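Local coordinates for protein apoptosis regulator Bcl-2 homolog (Fowlpox virus, PDB 5TZP) that inhibits apoptosis of the infected host cell by sequestering and inactivating several proapoptotic Bcl-2 proteins, including BAK1 and BAX, at residues W133-D136 with Q137-N141; A125-S128 with K129-W133. All coordinates share one frame; numbering follows the deposited sequence.

Interaction 1: W133-D136 with Q137-N141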
loop_
_atom_site.group_PDB
_atom_site.type_symbol
_atom_site.label_atom_id
_atom_site.label_comp_id
_atom_site.label_asym_id
_atom_site.label_seq_id
_atom_site.Cartn_x
_atom_site.Cartn_y
_atom_site.Cartn_z
ATOM N N TRP A 133 -6.906 0.148 15.871
ATOM C CA TRP A 133 -7.232 -0.999 15.008
ATOM C C TRP A 133 -5.988 -1.786 14.649
ATOM O O TRP A 133 -5.964 -3.012 14.764
ATOM C CB TRP A 133 -7.987 -0.528 13.733
ATOM C CG TRP A 133 -8.372 -1.595 12.797
ATOM C CD1 TRP A 133 -9.535 -2.228 12.762
ATOM C CD2 TRP A 133 -7.573 -2.143 11.737
ATOM N NE1 TRP A 133 -9.561 -3.146 11.732
ATOM C CE2 TRP A 133 -8.358 -3.124 11.083
ATOM C CE3 TRP A 133 -6.306 -1.857 11.245
ATOM C CZ2 TRP A 133 -7.864 -3.870 10.002
ATOM C CZ3 TRP A 133 -5.837 -2.580 10.146
ATOM C CH2 TRP A 133 -6.602 -3.554 9.538
ATOM N N PHE A 134 -4.930 -1.096 14.245
ATOM C CA PHE A 134 -3.686 -1.751 13.832
ATOM C C PHE A 134 -3.035 -2.508 14.961
ATOM O O PHE A 134 -2.647 -3.677 14.785
ATOM C CB PHE A 134 -2.779 -0.701 13.211
ATOM C CG PHE A 134 -1.478 -1.224 12.658
ATOM C CD1 PHE A 134 -1.447 -2.117 11.592
ATOM C CD2 PHE A 134 -0.289 -0.843 13.193
ATOM C CE1 PHE A 134 -0.181 -2.487 11.027
ATOM C CE2 PHE A 134 0.932 -1.261 12.661
ATOM C CZ PHE A 134 0.968 -2.079 11.594
ATOM N N ILE A 135 -2.956 -1.896 16.137
ATOM C CA ILE A 135 -2.396 -2.600 17.284
ATOM C C ILE A 135 -3.242 -3.816 17.609
ATOM O O ILE A 135 -2.729 -4.917 17.916
ATOM C CB ILE A 135 -2.309 -1.623 18.485
ATOM C CG1 ILE A 135 -1.302 -0.518 18.165
ATOM C CG2 ILE A 135 -1.977 -2.386 19.772
ATOM C CD1 ILE A 135 -1.402 0.663 19.127
ATOM N N ASP A 136 -4.549 -3.681 17.526
ATOM C CA ASP A 136 -5.446 -4.783 17.879
ATOM C C ASP A 136 -5.405 -5.944 16.893
ATOM O O ASP A 136 -5.756 -7.083 17.238
ATOM C CB ASP A 136 -6.855 -4.217 18.064
ATOM C CG ASP A 136 -7.809 -5.253 18.471
ATOM O OD1 ASP A 136 -7.673 -5.699 19.641
ATOM O OD2 ASP A 136 -8.579 -5.661 17.575
ATOM N N GLN A 137 -4.995 -5.681 15.658
ATOM C CA GLN A 137 -4.696 -6.663 14.652
ATOM C C GLN A 137 -3.400 -7.400 14.939
ATOM O O GLN A 137 -2.982 -8.253 14.161
ATOM C CB GLN A 137 -4.608 -6.026 13.281
ATOM C CG GLN A 137 -5.989 -5.599 12.680
ATOM C CD GLN A 137 -6.882 -6.774 12.480
ATOM O OE1 GLN A 137 -6.527 -7.688 11.741
ATOM N NE2 GLN A 137 -8.059 -6.754 13.079
ATOM N N ASP A 138 -2.741 -7.079 16.054
ATOM C CA ASP A 138 -1.338 -7.505 16.304
ATOM C C ASP A 138 -0.436 -7.062 15.151
ATOM O O ASP A 138 0.330 -7.830 14.583
ATOM C CB ASP A 138 -1.212 -9.017 16.609
ATOM C CG ASP A 138 0.166 -9.444 17.022
ATOM O OD1 ASP A 138 0.970 -8.601 17.559
ATOM O OD2 ASP A 138 0.451 -10.642 16.729
ATOM N N TYR A 139 -0.584 -5.776 14.804
ATOM C CA TYR A 139 0.209 -5.126 13.774
ATOM C C TYR A 139 -0.035 -5.874 12.471
ATOM O O TYR A 139 -1.182 -6.081 12.046
ATOM C CB TYR A 139 1.680 -5.018 14.229
ATOM C CG TYR A 139 1.828 -4.454 15.599
ATOM C CD1 TYR A 139 1.783 -3.084 15.821
ATOM C CD2 TYR A 139 1.846 -5.268 16.679
ATOM C CE1 TYR A 139 1.919 -2.567 17.111
ATOM C CE2 TYR A 139 1.951 -4.753 17.958
ATOM C CZ TYR A 139 1.961 -3.402 18.142
ATOM O OH TYR A 139 2.099 -2.973 19.465
ATOM N N TRP A 140 1.005 -6.320 11.782
ATOM C CA TRP A 140 0.869 -6.954 10.470
ATOM C C TRP A 140 0.347 -8.384 10.580
ATOM O O TRP A 140 -0.072 -8.919 9.563
ATOM C CB TRP A 140 2.182 -6.905 9.667
ATOM C CG TRP A 140 2.631 -5.511 9.397
ATOM C CD1 TRP A 140 3.534 -4.822 10.133
ATOM C CD2 TRP A 140 2.145 -4.695 8.362
ATOM N NE1 TRP A 140 3.654 -3.551 9.549
ATOM C CE2 TRP A 140 2.803 -3.460 8.486
ATOM C CE3 TRP A 140 1.228 -4.879 7.328
ATOM C CZ2 TRP A 140 2.576 -2.404 7.569
ATOM C CZ3 TRP A 140 1.032 -3.878 6.416
ATOM C CH2 TRP A 140 1.661 -2.621 6.576
ATOM N N ASN A 141 0.271 -8.961 11.785
ATOM C CA ASN A 141 -0.217 -10.329 11.894
ATOM C C ASN A 141 -1.584 -10.469 11.262
ATOM O O ASN A 141 -1.918 -11.541 10.721
ATOM C CB ASN A 141 -0.222 -10.751 13.380
ATOM C CG ASN A 141 -0.371 -12.215 13.505
ATOM O OD1 ASN A 141 -1.501 -12.729 13.758
ATOM N ND2 ASN A 141 0.700 -12.900 13.354
HETATM O O HOH W 1 -8.498 -4.540 14.910
#
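Phe134 O receives the N-H of Tyr139 (2.9 Å) and Ile135 O that of Asp138 (2.9 Å), closing helix 115-136 with a Schellman motif. Asp138 turns to positive phi, and the two bonds reach back into the last helical turn. They differ in approach: Tyr139 N is tilted modestly out of the carbonyl plane of Phe134, whereas Asp138 N sits well above that of Ile135. Gln137 N keeps the helical bond to Trp133 O and adds only a weak one to Phe134 O.

Aromatic contacts gather round Phe134, whose CG lies anti to the backbone N (chi1 -177°), carrying the ring forward over the reversing chain. Tyr139 CA lies over its face in a CH-pi contact, and the Tyr139 ring sets its edge toward that ring in an offset edge-to-face pair (planes at 88°). Phe134 in turn points its own edge at the face of Trp140, with CZ 3.7 Å from Trp140 NE1. A flat, apolar ring suits this spot because one face takes Tyr139 CA while the rim meets the face of Trp140. The indole N-H of Trp140 is bonded to Ile18 O on helix 14-32.

Gln137, bent at chi2, lays CG over the six-membered ring of Trp133, 3.6 Å from its centroid, with the amide plane only 16° from that of the indole. A long amide side chain suits this place: its methylene lies on the indole, while OE1 accepts from Trp88 NE1 and NE2 donates to a water that donates to Trp133 O and, at 2.9 Å, to Asp136 OD2.

Interaction 2: A125-S128 with K129-W133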
loop_
_atom_site.group_PDB
_atom_site.type_symbol
_atom_site.label_atom_id
_atom_site.label_comp_id
_atom_site.label_asym_id
_atom_site.label_seq_id
_atom_site.Cartn_x
_atom_site.Cartn_y
_atom_site.Cartn_z
ATOM N N ALA A 125 -1.548 7.857 7.038
ATOM C CA ALA A 125 -2.975 7.672 6.745
ATOM C C ALA A 125 -3.565 6.522 7.550
ATOM O O ALA A 125 -4.728 6.599 7.992
ATOM C CB ALA A 125 -3.186 7.426 5.249
ATOM N N ILE A 126 -2.820 5.439 7.748
ATOM C CA ILE A 126 -3.252 4.345 8.605
ATOM C C ILE A 126 -3.331 4.783 10.046
ATOM O O ILE A 126 -4.380 4.621 10.732
ATOM C CB ILE A 126 -2.344 3.140 8.454
ATOM C CG1 ILE A 126 -2.505 2.608 7.028
ATOM C CG2 ILE A 126 -2.740 2.051 9.466
ATOM C CD1 ILE A 126 -1.565 1.457 6.688
ATOM N N LEU A 127 -2.255 5.371 10.551
ATOM C CA LEU A 127 -2.141 5.560 12.017
ATOM C C LEU A 127 -2.839 6.810 12.525
ATOM O O LEU A 127 -3.200 6.864 13.698
ATOM C CB LEU A 127 -0.701 5.442 12.482
ATOM C CG LEU A 127 -0.007 4.134 12.185
ATOM C CD1 LEU A 127 1.433 4.250 12.607
ATOM C CD2 LEU A 127 -0.680 2.944 12.846
ATOM N N SER A 128 -3.124 7.770 11.643
ATOM C CA SER A 128 -3.818 8.952 12.108
ATOM C C SER A 128 -5.226 8.647 12.582
ATOM O O SER A 128 -5.722 9.319 13.516
ATOM C CB SER A 128 -3.803 10.070 11.078
ATOM O OG SER A 128 -4.523 9.643 9.960
ATOM N N LYS A 129 -5.872 7.667 11.985
ATOM C CA LYS A 129 -7.237 7.332 12.375
ATOM C C LYS A 129 -7.416 5.898 12.864
ATOM O O LYS A 129 -8.435 5.605 13.527
ATOM C CB LYS A 129 -8.137 7.511 11.141
ATOM C CG LYS A 129 -8.343 9.011 10.805
ATOM C CD LYS A 129 -9.342 9.250 9.661
ATOM C CE LYS A 129 -9.737 10.774 9.602
ATOM N NZ LYS A 129 -10.518 11.111 8.355
ATOM N N TYR A 130 -6.496 4.997 12.567
ATOM C CA TYR A 130 -6.673 3.570 12.797
ATOM C C TYR A 130 -5.553 2.965 13.623
ATOM O O TYR A 130 -5.329 1.765 13.509
ATOM C CB TYR A 130 -6.867 2.801 11.492
ATOM C CG TYR A 130 -7.975 3.397 10.677
ATOM C CD1 TYR A 130 -9.300 3.173 10.974
ATOM C CD2 TYR A 130 -7.666 4.240 9.627
ATOM C CE1 TYR A 130 -10.296 3.756 10.217
ATOM C CE2 TYR A 130 -8.655 4.812 8.870
ATOM C CZ TYR A 130 -9.950 4.548 9.191
ATOM O OH TYR A 130 -10.942 5.191 8.495
ATOM N N ARG A 131 -4.861 3.749 14.475
ATOM C CA ARG A 131 -3.772 3.187 15.298
ATOM C C ARG A 131 -4.253 2.092 16.230
ATOM O O ARG A 131 -3.629 1.019 16.310
ATOM C CB ARG A 131 -3.032 4.311 16.037
ATOM C CG ARG A 131 -1.950 3.865 16.985
ATOM C CD ARG A 131 -1.340 5.013 17.824
ATOM N NE ARG A 131 -0.743 6.051 17.016
ATOM C CZ ARG A 131 0.533 6.083 16.616
ATOM N NH1 ARG A 131 1.414 5.125 16.959
ATOM N NH2 ARG A 131 0.932 7.111 15.884
ATOM N N SER A 132 -5.388 2.262 16.914
ATOM C CA SER A 132 -5.882 1.223 17.811
ATOM C C SER A 132 -6.292 -0.028 17.058
ATOM O O SER A 132 -6.021 -1.164 17.487
ATOM C CB SER A 132 -7.061 1.808 18.592
ATOM O OG SER A 132 -6.500 2.643 19.554
ATOM N N TRP A 133 -6.906 0.148 15.871
ATOM C CA TRP A 133 -7.232 -0.999 15.008
ATOM C C TRP A 133 -5.988 -1.786 14.649
ATOM O O TRP A 133 -5.964 -3.012 14.764
ATOM C CB TRP A 133 -7.987 -0.528 13.733
ATOM C CG TRP A 133 -8.372 -1.595 12.797
ATOM C CD1 TRP A 133 -9.535 -2.228 12.762
ATOM C CD2 TRP A 133 -7.573 -2.143 11.737
ATOM N NE1 TRP A 133 -9.561 -3.146 11.732
ATOM C CE2 TRP A 133 -8.358 -3.124 11.083
ATOM C CE3 TRP A 133 -6.306 -1.857 11.245
ATOM C CZ2 TRP A 133 -7.864 -3.870 10.002
ATOM C CZ3 TRP A 133 -5.837 -2.580 10.146
ATOM C CH2 TRP A 133 -6.602 -3.554 9.538
HETATM O O HOH W 2 -5.576 6.663 15.324
#
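Chi1 of 176° sets CG of Arg131 opposite its backbone N, and the bend at chi3 (-59°) swings the guanidinium back over Leu127, whose CB stands above one face, offset toward the rim, 4.1 Å from NH2. Leu127, with CG trans to its carbonyl carbon, directs CD2 alongside the arginine backbone, 4.0 Å from Arg131 CA. Leucine suits this place because one methyl branch, CD2, can lie against the aliphatic base of the arginine, whose charged end goes on to a salt bridge between NH1 and Asp13.

These residues lie on helix 115-136, whose first part carries the end of the Bcl-2 family BH2 motif, Ala125 being its last residue; it is kinked where the N of Ser132 and Trp133 make no bond to the turn before. Tyr130 N still donates to Ile126 O (2.8 Å), lying nearly in line with that C=O bond. Just ahead of the kink a water bridges the two backbones: it donates to Leu127 O at 2.9 Å and accepts from Arg131 N at 3.1 Å, keeping both bonded.

Beside the kink, Tyr130 turns the edge of its ring toward Ile126 O, with CD2 3.5 Å from that oxygen, while Lys129 CB lies over one ring face. Tyrosine combines this flat apolar surface with a polar tip, and its OH is hydrogen-bonded to Leu82 O. Ser128 OG turns back along the helix to Asp124 O.

In the fold
The two contacts follow one another on helix 115-136, with centres about 10 Å apart: residues 125-133 hold its kink and adjacent water bridge and residues 133-141 its end. Trp133 joins the ranges but makes contact only in interaction 1, and Phe134 CD2 meets Leu127 CD2 at 3.8 Å, so the aromatic cluster of interaction 1 continues into the apolar side of interaction 2. Both pack on helix 14-32 through Thr15, touched by Phe134, Leu127 and Arg131. Ile86, in the loop ahead of helix 88-105, is touched by Ile126, Tyr130 and Trp133, and the Trp133 ring meets that of Trp88. Near Trp140, about 4 Å from its side chain, lies a 1,2-ethanediol, probably from the crystallisation liquor.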